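Local coordinates for MexT protein (Pseudomonas aeruginosa, PDB 6L33) that activates transcription of the MexEF-OprN efflux pump as a LysR-type regulator, of which this chain is the regulatory domain, at residues V9-G13 with A194-L198; A44-P50 with S63-P69; R79-K83 with E175-L181; A105-F109 with P135-L140; S182-R186 with R199-S203. One frame throughout, in Å; residues are numbered along the deposited sequence.

Contact 1. Residues V9-G13 with A194-L198; sequences VFRIG and AERWL
The strand bearing Phe10 and Ile12 and the helix bearing Leu198 approach to 10.7 Å between segment axes, with N-to-C directions 53° apart. No direct hydrogen bond joins them; the benzyl group of Phe10 points at the helix and makes contact with four of its residues. Leu198 CD2 comes at the ring obliquely, 4.3 Å from its centroid, as an off-centre CH-pi contact, and the same methyl touches Ile12 CG2 at 3.7 Å, so one leucine branch serves both inward residues. At the far end of the ring, CZ reaches Ala194 CB, where a small residue suits the close approach, while Phe10 CE2 meets Trp197 CZ3 at the rim of the indole, at 3.8 Å. This is one side of the first lobe of the periplasmic-binding-protein fold, where a helix packs on the central mixed sheet. Glu195 bends at chi2 (-60°) and brings OE1 to the ring edge, 3.3 Å from Phe10 CE1, an approach in keeping with the partial positive charge of aromatic hydrogens. Its OE2 is hydrogen-bonded to Ser59. A water accepts from Arg11 N at 2.9 Å and donates a weak bond to Glu195 OE1, and Trp197 NE1 is hydrogen-bonded to Glu33.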
# COMPACT_ATOMS: atom_id res chain seq x y z
N VAL B 9 -2.38 17.75 15.20
CA VAL B 9 -2.28 16.74 14.15
C VAL B 9 -1.20 15.75 14.56
O VAL B 9 -0.10 16.15 14.97
CB VAL B 9 -1.96 17.37 12.79
CG1 VAL B 9 -1.83 16.29 11.72
CG2 VAL B 9 -3.04 18.37 12.41
N PHE B 10 -1.51 14.46 14.47
CA PHE B 10 -0.58 13.40 14.83
C PHE B 10 -0.19 12.62 13.58
O PHE B 10 -1.03 12.33 12.73
CB PHE B 10 -1.19 12.48 15.88
CG PHE B 10 -1.18 13.05 17.27
CD1 PHE B 10 -0.01 13.53 17.82
CD2 PHE B 10 -2.35 13.13 18.00
CE1 PHE B 10 -0.00 14.07 19.10
CE2 PHE B 10 -2.35 13.66 19.28
CZ PHE B 10 -1.17 14.13 19.83
N ARG B 11 1.10 12.28 13.49
CA ARG B 11 1.65 11.57 12.35
C ARG B 11 2.26 10.26 12.84
O ARG B 11 3.19 10.28 13.65
CB ARG B 11 2.69 12.42 11.62
CG ARG B 11 2.11 13.66 10.96
CD ARG B 11 3.17 14.70 10.63
NE ARG B 11 2.58 15.91 10.06
CZ ARG B 11 2.16 16.95 10.78
NH1 ARG B 11 1.63 18.00 10.18
NH2 ARG B 11 2.26 16.93 12.10
N ILE B 12 1.72 9.14 12.37
CA ILE B 12 2.17 7.82 12.77
C ILE B 12 2.46 6.99 11.52
O ILE B 12 1.95 7.26 10.44
CB ILE B 12 1.15 7.09 13.67
CG1 ILE B 12 -0.08 6.67 12.86
CG2 ILE B 12 0.74 7.96 14.84
CD1 ILE B 12 -1.10 5.88 13.65
N GLY B 13 3.30 5.98 11.70
CA GLY B 13 3.65 5.05 10.63
C GLY B 13 3.13 3.66 10.95
O GLY B 13 3.26 3.18 12.07
N ALA B 194 1.59 14.63 25.13
CA ALA B 194 0.71 14.37 23.99
C ALA B 194 1.14 13.11 23.25
O ALA B 194 0.29 12.34 22.78
CB ALA B 194 0.70 15.57 23.05
N GLU B 195 2.44 12.87 23.14
CA GLU B 195 2.93 11.67 22.48
C GLU B 195 2.79 10.44 23.37
O GLU B 195 2.41 9.37 22.89
CB GLU B 195 4.37 11.86 22.03
CG GLU B 195 4.54 12.90 20.95
CD GLU B 195 3.77 12.55 19.69
OE1 GLU B 195 3.26 13.48 19.02
OE2 GLU B 195 3.68 11.35 19.36
N ARG B 196 3.09 10.58 24.66
CA ARG B 196 2.80 9.50 25.61
C ARG B 196 1.34 9.11 25.54
O ARG B 196 0.99 7.92 25.60
CB ARG B 196 3.17 9.93 27.03
CG ARG B 196 2.45 9.17 28.14
CD ARG B 196 1.25 9.94 28.69
NE ARG B 196 0.37 9.08 29.48
CZ ARG B 196 -0.88 9.39 29.83
NH1 ARG B 196 -1.41 10.54 29.45
NH2 ARG B 196 -1.60 8.54 30.55
N TRP B 197 0.46 10.10 25.40
CA TRP B 197 -0.97 9.83 25.32
C TRP B 197 -1.32 9.05 24.06
O TRP B 197 -2.07 8.06 24.12
CB TRP B 197 -1.74 11.15 25.38
CG TRP B 197 -3.20 11.01 25.20
CD1 TRP B 197 -4.12 10.66 26.15
CD2 TRP B 197 -3.94 11.23 23.99
NE1 TRP B 197 -5.38 10.64 25.60
CE2 TRP B 197 -5.30 10.99 24.28
CE3 TRP B 197 -3.59 11.61 22.69
CZ2 TRP B 197 -6.30 11.11 23.33
CZ3 TRP B 197 -4.58 11.73 21.75
CH2 TRP B 197 -5.92 11.49 22.07
N LEU B 198 -0.79 9.47 22.91
CA LEU B 198 -1.06 8.75 21.67
C LEU B 198 -0.54 7.32 21.73
O LEU B 198 -1.25 6.38 21.35
CB LEU B 198 -0.43 9.50 20.49
CG LEU B 198 -0.46 8.77 19.14
CD1 LEU B 198 -1.88 8.44 18.74
CD2 LEU B 198 0.23 9.60 18.07
O HOH W 1 2.94 13.01 15.62

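Contact 2. Residues A44-P50 with S63-P69; sequences ANYLLMP and SYTDELP
In the first lobe of the periplasmic-binding-protein fold, Tyr46 and Tyr64 meet where the chain runs on from the parallel strands 38-43 and 60-62, on the side facing the other lobe. The earlier loop is shaped by an Asx turn: Asn45 OD1 accepts from Leu47 N at 2.9 Å on an in-plane lone pair, and from Leu48 N, which stands above the carbonyl plane. Two N-H groups leading into helix 49-55 are thus satisfied by one amide oxygen. Tyr46 CB rests against Tyr64 O at 3.3 Å, and chi1 of 67°, with CG between the backbone N and the carbonyl carbon, carries the phenol away from this backbone toward the aromatic rings of Phe179 and Phe109. Ser63 OG turns back on its own segment to donate to Tyr64 O at 3.1 Å. Farther along, the apolar chain of selenomethionine Met49 lays CG against Leu68 CD2 at 3.7 Å, and two stiff rings finish the seam, Pro50 CB touching Pro69 CD at 3.7 Å. A water bridges the gap, donating to Tyr46 O at 3.0 Å and to Glu67 O at 2.9 Å while accepting from Asp66 N. A sulfate ion, probably from the crystallisation liquor, lies about 5 Å from the Tyr46 side chain, which probably borders the interlobe cleft where LysR-type regulatory domains generally receive their effectors.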
# COMPACT_ATOMS: atom_id res chain seq x y z
N ALA B 44 4.73 2.34 6.54
CA ALA B 44 5.99 2.02 7.20
C ALA B 44 6.38 0.57 6.94
O ALA B 44 5.52 -0.31 6.88
CB ALA B 44 5.91 2.27 8.71
N ASN B 45 7.68 0.34 6.79
CA ASN B 45 8.26 -0.99 6.72
C ASN B 45 9.62 -0.94 7.39
O ASN B 45 10.10 0.13 7.76
CB ASN B 45 8.34 -1.50 5.27
CG ASN B 45 9.18 -0.60 4.38
OD1 ASN B 45 10.40 -0.57 4.48
ND2 ASN B 45 8.52 0.13 3.49
N TYR B 46 10.26 -2.10 7.54
CA TYR B 46 11.50 -2.12 8.32
C TYR B 46 12.64 -1.38 7.63
O TYR B 46 13.64 -1.07 8.29
CB TYR B 46 11.91 -3.56 8.65
CG TYR B 46 12.33 -4.42 7.48
CD1 TYR B 46 13.61 -4.34 6.95
CD2 TYR B 46 11.45 -5.34 6.93
CE1 TYR B 46 14.00 -5.13 5.88
CE2 TYR B 46 11.83 -6.14 5.87
CZ TYR B 46 13.10 -6.03 5.35
OH TYR B 46 13.47 -6.83 4.29
N LEU B 47 12.52 -1.08 6.33
CA LEU B 47 13.54 -0.27 5.66
C LEU B 47 13.28 1.22 5.82
O LEU B 47 14.22 1.99 6.06
CB LEU B 47 13.61 -0.63 4.17
CG LEU B 47 14.22 -1.98 3.79
CD1 LEU B 47 14.33 -2.10 2.28
CD2 LEU B 47 15.58 -2.17 4.45
N LEU B 48 12.03 1.66 5.67
CA LEU B 48 11.69 3.07 5.79
C LEU B 48 11.62 3.54 7.24
O LEU B 48 11.63 4.75 7.48
CB LEU B 48 10.34 3.35 5.12
CG LEU B 48 10.25 3.32 3.60
CD1 LEU B 48 8.86 3.75 3.16
CD2 LEU B 48 11.31 4.20 2.97
N MSE B 49 11.55 2.62 8.19
CA MSE B 49 11.27 2.96 9.59
C MSE B 49 12.28 3.94 10.21
O MSE B 49 11.87 4.93 10.81
CB MSE B 49 11.17 1.68 10.42
CG MSE B 49 10.61 1.90 11.80
SE MSE B 49 8.82 2.67 11.76
CE MSE B 49 8.72 3.14 13.64
N PRO B 50 13.59 3.69 10.09
CA PRO B 50 14.55 4.68 10.61
C PRO B 50 14.46 6.02 9.89
O PRO B 50 14.65 7.06 10.52
CB PRO B 50 15.92 4.01 10.41
CG PRO B 50 15.69 2.92 9.44
CD PRO B 50 14.28 2.47 9.62
N SER B 63 5.25 -1.33 13.22
CA SER B 63 5.77 -1.91 12.00
C SER B 63 6.65 -3.10 12.36
O SER B 63 7.06 -3.26 13.51
CB SER B 63 6.57 -0.88 11.20
OG SER B 63 6.94 -1.38 9.92
N TYR B 64 6.92 -3.94 11.37
CA TYR B 64 8.07 -4.81 11.46
C TYR B 64 9.32 -3.95 11.49
O TYR B 64 9.45 -2.98 10.73
CB TYR B 64 8.11 -5.79 10.29
CG TYR B 64 6.86 -6.62 10.16
CD1 TYR B 64 6.64 -7.71 11.00
CD2 TYR B 64 5.89 -6.29 9.23
CE1 TYR B 64 5.49 -8.47 10.89
CE2 TYR B 64 4.73 -7.04 9.12
CZ TYR B 64 4.54 -8.13 9.95
OH TYR B 64 3.39 -8.87 9.83
N THR B 65 10.24 -4.27 12.39
CA THR B 65 11.44 -3.46 12.57
C THR B 65 12.67 -4.35 12.61
O THR B 65 12.63 -5.46 13.15
CB THR B 65 11.37 -2.63 13.86
OG1 THR B 65 11.22 -3.51 14.98
CG2 THR B 65 10.19 -1.66 13.82
N ASP B 66 13.76 -3.85 12.03
CA ASP B 66 15.04 -4.53 12.10
C ASP B 66 15.94 -3.67 12.98
O ASP B 66 15.99 -3.88 14.21
CB ASP B 66 15.59 -4.79 10.69
CG ASP B 66 16.88 -5.58 10.70
OD1 ASP B 66 17.30 -6.04 11.79
OD2 ASP B 66 17.48 -5.75 9.62
N GLU B 67 16.65 -2.70 12.42
CA GLU B 67 17.45 -1.77 13.21
C GLU B 67 16.77 -0.40 13.25
O GLU B 67 16.07 -0.01 12.32
CB GLU B 67 18.86 -1.63 12.64
CG GLU B 67 19.51 -2.94 12.24
CD GLU B 67 20.14 -3.66 13.42
OE1 GLU B 67 20.64 -4.79 13.22
OE2 GLU B 67 20.14 -3.10 14.54
N LEU B 68 17.00 0.32 14.34
CA LEU B 68 16.44 1.64 14.58
C LEU B 68 17.56 2.59 14.96
O LEU B 68 18.62 2.16 15.44
CB LEU B 68 15.39 1.59 15.70
CG LEU B 68 14.15 0.74 15.41
CD1 LEU B 68 13.33 0.54 16.67
CD2 LEU B 68 13.30 1.38 14.32
N PRO B 69 17.37 3.90 14.75
CA PRO B 69 18.39 4.86 15.16
C PRO B 69 18.64 4.80 16.66
O PRO B 69 17.79 4.39 17.45
CB PRO B 69 17.79 6.21 14.75
CG PRO B 69 16.85 5.88 13.65
CD PRO B 69 16.27 4.54 14.01
O HOH W 2 13.78 -1.34 11.26

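Contact 3. Residues R79-K83 with E175-L181; sequences RSKPK and ETRAFEL
Pro82, Ser80 and Ala178 carry this contact between the two crossover segments that join the lobes of the periplasmic-binding-protein fold, the hinge of a LysR-type regulatory domain. The segments run roughly in opposite directions, with Lys81 and Ala178 closest at 5.3 Å between CA atoms, yet no backbone hydrogen bond links them. Side-chain packing joins them instead. Ala178 CB points into the other backbone, 3.6 Å from Ser80 O and 3.8 Å from Pro82 CD; with nothing beyond its methyl, alanine lets the two chains lie this near. Pro82, which has no N-H to satisfy, offers a purely apolar surface: its ring slides past Thr176 in the opposite sense, CB meeting Thr176 CG2 at 3.7 Å, while Pro82 CG sits 3.8 Å from Thr176 O. With the threonine OG1 anti to the backbone N (chi1 -166°), CG2 falls between the backbone N and the carbonyl carbon and faces the proline. Beyond the pair, Lys83 is salt-bridged to Asp171, and Glu180 to Arg74. Ser80 CB packs on Ala178 CB at 3.9 Å, and with chi1 at -74° Ser80 OG lies 3.0 Å from Phe179 O, at best a weak hydrogen bond, since its proton has another acceptor within reach.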
# COMPACT_ATOMS: atom_id res chain seq x y z
N ARG B 79 5.84 -11.07 18.59
CA ARG B 79 6.85 -11.89 17.95
C ARG B 79 6.29 -12.53 16.68
O ARG B 79 5.09 -12.81 16.58
CB ARG B 79 7.34 -12.98 18.91
CG ARG B 79 8.62 -13.67 18.48
CD ARG B 79 9.09 -14.67 19.53
NE ARG B 79 10.54 -14.83 19.50
CZ ARG B 79 11.39 -14.12 20.23
NH1 ARG B 79 10.94 -13.19 21.07
NH2 ARG B 79 12.69 -14.34 20.14
N SER B 80 7.16 -12.75 15.70
CA SER B 80 6.74 -13.26 14.40
C SER B 80 7.43 -14.58 14.09
O SER B 80 8.57 -14.82 14.49
CB SER B 80 7.05 -12.25 13.29
OG SER B 80 6.15 -11.15 13.33
N LYS B 81 6.71 -15.43 13.37
CA LYS B 81 7.26 -16.63 12.77
C LYS B 81 6.88 -16.66 11.29
O LYS B 81 5.83 -16.13 10.91
CB LYS B 81 6.75 -17.90 13.47
CG LYS B 81 5.26 -18.18 13.28
CD LYS B 81 4.85 -19.44 14.03
CE LYS B 81 5.16 -19.34 15.51
NZ LYS B 81 4.51 -18.14 16.13
N PRO B 82 7.72 -17.24 10.44
CA PRO B 82 7.43 -17.24 9.01
C PRO B 82 6.33 -18.22 8.64
O PRO B 82 6.13 -19.25 9.29
CB PRO B 82 8.76 -17.64 8.38
CG PRO B 82 9.44 -18.45 9.43
CD PRO B 82 9.03 -17.84 10.75
N LYS B 83 5.60 -17.88 7.57
CA LYS B 83 4.54 -18.71 7.05
C LYS B 83 4.63 -18.75 5.53
O LYS B 83 4.98 -17.75 4.90
CB LYS B 83 3.15 -18.20 7.46
CG LYS B 83 2.83 -18.38 8.94
CD LYS B 83 2.69 -19.86 9.30
CE LYS B 83 2.30 -20.03 10.75
NZ LYS B 83 2.24 -21.47 11.14
N GLU B 175 14.00 -23.06 8.20
CA GLU B 175 13.97 -21.95 9.14
C GLU B 175 14.47 -20.68 8.47
O GLU B 175 15.53 -20.69 7.83
CB GLU B 175 14.82 -22.26 10.37
CG GLU B 175 14.53 -21.36 11.53
CD GLU B 175 13.13 -21.56 12.07
OE1 GLU B 175 12.96 -22.43 12.95
OE2 GLU B 175 12.20 -20.87 11.60
N THR B 176 13.73 -19.59 8.63
CA THR B 176 14.13 -18.30 8.08
C THR B 176 13.73 -17.19 9.03
O THR B 176 13.02 -17.40 10.02
CB THR B 176 13.54 -18.09 6.68
OG1 THR B 176 14.21 -17.00 6.03
CG2 THR B 176 12.04 -17.80 6.76
N ARG B 177 14.20 -15.98 8.73
CA ARG B 177 13.98 -14.82 9.57
C ARG B 177 12.51 -14.41 9.58
O ARG B 177 11.78 -14.63 8.61
CB ARG B 177 14.83 -13.64 9.08
CG ARG B 177 15.80 -13.06 10.09
CD ARG B 177 16.57 -11.90 9.47
NE ARG B 177 17.83 -11.64 10.16
CZ ARG B 177 19.01 -12.14 9.79
NH1 ARG B 177 19.09 -12.94 8.73
NH2 ARG B 177 20.10 -11.85 10.48
N ALA B 178 12.09 -13.77 10.67
CA ALA B 178 10.78 -13.15 10.76
C ALA B 178 10.90 -12.01 11.76
O ALA B 178 11.03 -12.26 12.96
CB ALA B 178 9.70 -14.15 11.18
N PHE B 179 10.88 -10.78 11.26
CA PHE B 179 11.09 -9.62 12.11
C PHE B 179 9.92 -9.44 13.08
O PHE B 179 8.77 -9.71 12.75
CB PHE B 179 11.25 -8.35 11.27
CG PHE B 179 12.54 -8.30 10.50
CD1 PHE B 179 13.73 -8.70 11.07
CD2 PHE B 179 12.55 -7.84 9.19
CE1 PHE B 179 14.92 -8.65 10.35
CE2 PHE B 179 13.73 -7.79 8.47
CZ PHE B 179 14.91 -8.19 9.05
N GLU B 180 10.25 -8.97 14.28
CA GLU B 180 9.25 -8.63 15.27
C GLU B 180 8.36 -7.49 14.78
O GLU B 180 8.79 -6.62 14.02
CB GLU B 180 9.94 -8.20 16.57
CG GLU B 180 11.01 -7.13 16.33
CD GLU B 180 11.64 -6.61 17.61
OE1 GLU B 180 11.55 -5.38 17.86
OE2 GLU B 180 12.24 -7.41 18.36
N LEU B 181 7.11 -7.50 15.23
CA LEU B 181 6.29 -6.29 15.19
C LEU B 181 6.65 -5.43 16.39
O LEU B 181 6.66 -5.93 17.53
CB LEU B 181 4.80 -6.62 15.19
CG LEU B 181 4.07 -6.83 13.86
CD1 LEU B 181 2.58 -7.05 14.11
CD2 LEU B 181 4.30 -5.67 12.91

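Contact 4. Residues A105-F109 with P135-L140; sequences ALVSF and PQFNGL
Val107 is the bump of this contact and the ring of Phe137 the wall it presses on. Its CG1 methyl stands over one face of the ring, 4.0 Å from the centroid and only 15° off the normal, a CH-pi contact. With CG1 anti to the backbone N (chi1 -176°), the second branch, CG2, is left to reach Phe137 CE1 at 3.7 Å and also Leu140 CD2 at 4.1 Å. The branched valine therefore fills the hollow between aromatic ring and leucine, and the smaller Ala105 fits behind it against the other leucine methyl. Phe109 extends the row: its side chain crosses that of Phe137 at about a right angle, Phe109 CZ to Phe137 CE2 4.1 Å, and its edge takes Pro135 O, 3.4 Å from Phe109 CD1. Backbone also meets backbone here, Pro135 CA giving a C-H...O contact to Ser108 O at 3.5 Å. The contact joins the end of strand 103-107, and the residues just after it, to the loop that follows the parallel strand 129-134 of the second lobe. A type II turn runs from Phe137 to Leu140, with Gly139 at the positive phi such a turn needs. Asp16, in the first lobe, accepts from Phe137 N and Asn138 N. With no direct hydrogen bond across the contact, cohesion rests on shape and dispersion, helped by the weak polarity of C-H groups facing carbonyl oxygens.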
# COMPACT_ATOMS: atom_id res chain seq x y z
N ALA B 105 6.71 -15.28 -4.93
CA ALA B 105 6.41 -13.86 -4.82
C ALA B 105 7.09 -13.33 -3.57
O ALA B 105 7.00 -13.94 -2.50
CB ALA B 105 4.90 -13.61 -4.75
N LEU B 106 7.79 -12.21 -3.71
CA LEU B 106 8.57 -11.62 -2.63
C LEU B 106 7.97 -10.28 -2.25
O LEU B 106 7.73 -9.43 -3.12
CB LEU B 106 10.03 -11.45 -3.05
CG LEU B 106 11.00 -10.87 -2.02
CD1 LEU B 106 11.20 -11.84 -0.87
CD2 LEU B 106 12.33 -10.53 -2.68
N VAL B 107 7.71 -10.08 -0.96
CA VAL B 107 7.35 -8.76 -0.45
C VAL B 107 8.66 -8.00 -0.25
O VAL B 107 9.33 -8.17 0.77
CB VAL B 107 6.52 -8.83 0.83
CG1 VAL B 107 6.08 -7.43 1.24
CG2 VAL B 107 5.31 -9.73 0.63
N SER B 108 9.03 -7.19 -1.23
CA SER B 108 10.27 -6.43 -1.21
C SER B 108 9.93 -4.96 -1.22
O SER B 108 9.23 -4.48 -2.12
CB SER B 108 11.15 -6.80 -2.42
OG SER B 108 12.22 -5.89 -2.56
N PHE B 109 10.40 -4.23 -0.21
CA PHE B 109 10.03 -2.84 -0.02
C PHE B 109 10.90 -1.88 -0.81
O PHE B 109 10.62 -0.67 -0.82
CB PHE B 109 10.07 -2.50 1.47
CG PHE B 109 9.21 -3.41 2.31
CD1 PHE B 109 7.83 -3.36 2.20
CD2 PHE B 109 9.78 -4.33 3.17
CE1 PHE B 109 7.03 -4.20 2.96
CE2 PHE B 109 8.99 -5.17 3.93
CZ PHE B 109 7.61 -5.10 3.83
N PRO B 135 5.43 -4.42 -3.23
CA PRO B 135 5.87 -3.57 -2.11
C PRO B 135 5.00 -3.64 -0.86
O PRO B 135 5.24 -2.85 0.06
CB PRO B 135 5.81 -2.17 -2.73
CG PRO B 135 4.67 -2.26 -3.70
CD PRO B 135 4.64 -3.67 -4.22
N GLN B 136 4.02 -4.53 -0.79
CA GLN B 136 3.13 -4.58 0.36
C GLN B 136 2.56 -5.99 0.50
O GLN B 136 2.71 -6.84 -0.38
CB GLN B 136 1.98 -3.58 0.22
CG GLN B 136 0.97 -3.95 -0.84
CD GLN B 136 0.09 -2.79 -1.23
OE1 GLN B 136 0.44 -1.63 -1.02
NE2 GLN B 136 -1.07 -3.10 -1.80
N PHE B 137 1.89 -6.22 1.63
CA PHE B 137 1.29 -7.51 1.94
C PHE B 137 -0.13 -7.63 1.40
O PHE B 137 -0.47 -8.64 0.78
CB PHE B 137 1.30 -7.73 3.46
CG PHE B 137 2.67 -8.00 4.02
CD1 PHE B 137 3.33 -9.18 3.72
CD2 PHE B 137 3.29 -7.07 4.83
CE1 PHE B 137 4.59 -9.43 4.22
CE2 PHE B 137 4.56 -7.32 5.34
CZ PHE B 137 5.21 -8.50 5.03
N ASN B 138 -0.97 -6.62 1.63
CA ASN B 138 -2.37 -6.74 1.25
C ASN B 138 -2.52 -6.82 -0.27
O ASN B 138 -1.75 -6.24 -1.03
CB ASN B 138 -3.18 -5.56 1.80
CG ASN B 138 -2.62 -4.21 1.38
OD1 ASN B 138 -2.64 -3.85 0.21
ND2 ASN B 138 -2.14 -3.45 2.36
N GLY B 139 -3.54 -7.57 -0.70
CA GLY B 139 -3.76 -7.84 -2.10
C GLY B 139 -2.96 -9.00 -2.66
O GLY B 139 -3.18 -9.39 -3.82
N LEU B 140 -2.04 -9.57 -1.87
CA LEU B 140 -1.19 -10.65 -2.37
C LEU B 140 -1.99 -11.87 -2.78
O LEU B 140 -1.60 -12.59 -3.71
CB LEU B 140 -0.17 -11.02 -1.29
CG LEU B 140 1.10 -11.77 -1.71
CD1 LEU B 140 1.78 -11.05 -2.86
CD2 LEU B 140 2.03 -11.91 -0.52

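Contact 5. Residues S182-R186 with R199-S203; sequences SMAWR and RSRIS
Arg199 lays its guanidinium flat on the indole of Trp185, centres 3.6 Å apart and planes within 2° of each other. The approach is over the face: Arg199 CZ stands above the pyrrole ring in a cation-pi contact, and CD, two bonds back along the chain, adds a CH-pi contact, 3.8 Å from the centroid of that five-membered ring. A bend at chi3 (-55°) turns the end of the arginine parallel to the ring, although the two side chains as wholes cross at about a right angle. Stacking leaves the edges of both flat groups available for hydrogen bonds, and they are used: Trp185 NE1 donates to Asp190 and Arg199 NH1 to Gln189 O, both in the turn between strand and helix. Here the chain leaves strand 181-186 of the first lobe's sheet, reverses, and returns as helix 193-203, the segment directions 177° apart and the axes 10.8 Å at closest. Selenomethionine Met183 reaches out from the strand, its selenium 4.0 Å from Arg199 CB and its terminal CE packed on Ile202 CG2 at 3.6 Å. The long, flexible side chain suits a wide span. Met183 CE also lies 3.2 Å from Ser203 OG. That hydroxyl donates to Arg199 O at 3.0 Å, while Ser203 N reaches the same oxygen from the opposite face of its plane, so both are satisfied by one carbonyl of the helix. The buried arginine is thus accommodated by an aromatic face, by Gln189 O and by a long, weak ion pair with Asp190, and its positive charge probably strengthens the stack.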
# COMPACT_ATOMS: atom_id res chain seq x y z
N SER B 182 6.97 -4.16 16.15
CA SER B 182 7.42 -3.27 17.21
C SER B 182 6.61 -1.99 17.21
O SER B 182 6.05 -1.58 16.18
CB SER B 182 8.91 -2.91 17.05
OG SER B 182 9.75 -3.98 17.42
N MSE B 183 6.54 -1.36 18.38
CA MSE B 183 6.20 0.05 18.45
C MSE B 183 7.49 0.80 18.72
O MSE B 183 8.19 0.50 19.68
CB MSE B 183 5.17 0.35 19.54
CG MSE B 183 4.90 1.84 19.67
SE MSE B 183 3.59 2.33 21.03
CE MSE B 183 2.20 1.04 20.59
N ALA B 184 7.81 1.75 17.86
CA ALA B 184 9.07 2.47 17.97
C ALA B 184 8.81 3.97 17.88
O ALA B 184 7.98 4.42 17.08
CB ALA B 184 10.06 2.05 16.88
N TRP B 185 9.53 4.72 18.70
CA TRP B 185 9.41 6.17 18.70
C TRP B 185 10.78 6.76 19.04
O TRP B 185 11.69 6.05 19.48
CB TRP B 185 8.33 6.65 19.68
CG TRP B 185 8.60 6.32 21.12
CD1 TRP B 185 9.14 7.15 22.06
CD2 TRP B 185 8.31 5.08 21.79
NE1 TRP B 185 9.21 6.50 23.27
CE2 TRP B 185 8.72 5.23 23.13
CE3 TRP B 185 7.76 3.86 21.38
CZ2 TRP B 185 8.59 4.21 24.07
CZ3 TRP B 185 7.63 2.85 22.31
CH2 TRP B 185 8.04 3.03 23.64
N ARG B 186 10.91 8.05 18.81
CA ARG B 186 12.17 8.75 18.98
C ARG B 186 12.36 9.15 20.43
O ARG B 186 11.41 9.48 21.14
CB ARG B 186 12.20 9.99 18.08
CG ARG B 186 11.02 10.90 18.30
CD ARG B 186 9.83 10.56 17.42
NE ARG B 186 10.07 10.82 16.01
CZ ARG B 186 10.33 12.02 15.49
NH1 ARG B 186 10.36 13.10 16.27
NH2 ARG B 186 10.55 12.14 14.20
N ARG B 199 0.69 7.14 22.22
CA ARG B 199 1.27 5.80 22.29
C ARG B 199 0.49 4.91 23.25
O ARG B 199 0.26 3.73 22.96
CB ARG B 199 2.74 5.89 22.71
CG ARG B 199 3.60 6.67 21.73
CD ARG B 199 5.08 6.39 21.95
NE ARG B 199 5.48 6.66 23.33
CZ ARG B 199 5.98 7.81 23.75
NH1 ARG B 199 6.14 8.82 22.91
NH2 ARG B 199 6.32 7.96 25.03
N SER B 200 0.06 5.45 24.39
CA SER B 200 -0.77 4.66 25.30
C SER B 200 -2.10 4.31 24.66
O SER B 200 -2.69 3.27 24.97
CB SER B 200 -0.98 5.41 26.62
OG SER B 200 -1.73 6.59 26.43
N ARG B 201 -2.60 5.16 23.75
CA ARG B 201 -3.84 4.84 23.06
C ARG B 201 -3.63 3.77 21.99
O ARG B 201 -4.51 2.93 21.79
CB ARG B 201 -4.44 6.11 22.44
CG ARG B 201 -5.52 6.77 23.30
CD ARG B 201 -5.00 7.07 24.70
NE ARG B 201 -6.05 7.52 25.61
CZ ARG B 201 -5.84 7.81 26.89
NH1 ARG B 201 -4.63 7.69 27.41
NH2 ARG B 201 -6.85 8.22 27.65
N ILE B 202 -2.49 3.78 21.31
CA ILE B 202 -2.18 2.71 20.36
C ILE B 202 -2.05 1.38 21.10
O ILE B 202 -2.55 0.34 20.65
CB ILE B 202 -0.91 3.02 19.56
CG1 ILE B 202 -1.04 4.35 18.82
CG2 ILE B 202 -0.62 1.90 18.57
CD1 ILE B 202 -1.61 4.22 17.43
N SER B 203 -1.35 1.39 22.24
CA SER B 203 -1.12 0.15 22.99
C SER B 203 -2.41 -0.44 23.54
O SER B 203 -2.45 -1.63 23.85
CB SER B 203 -0.13 0.41 24.12
OG SER B 203 1.09 0.93 23.63

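From the N terminus, strand 9-13 opens contact 1, whose partner comes only near the C terminus. Within that long excursion contact 2 closes a short loop, 44-50 to 63-69, in the first lobe. Segment 79-83 then crosses to the second lobe, where contact 4 opens and closes before 175-181 returns to complete contact 3 at the hinge. The returning chain runs directly into contact 5; helix 193-203 first closes contact 1 and then contact 5, so these two cross and share one helix on the first sheet. Contact 2 touches all four others, including contact 3 through Thr65 and Glu180 and contact 4 through Tyr46 and Phe109, and so links the first sheet to the hinge and to the second lobe.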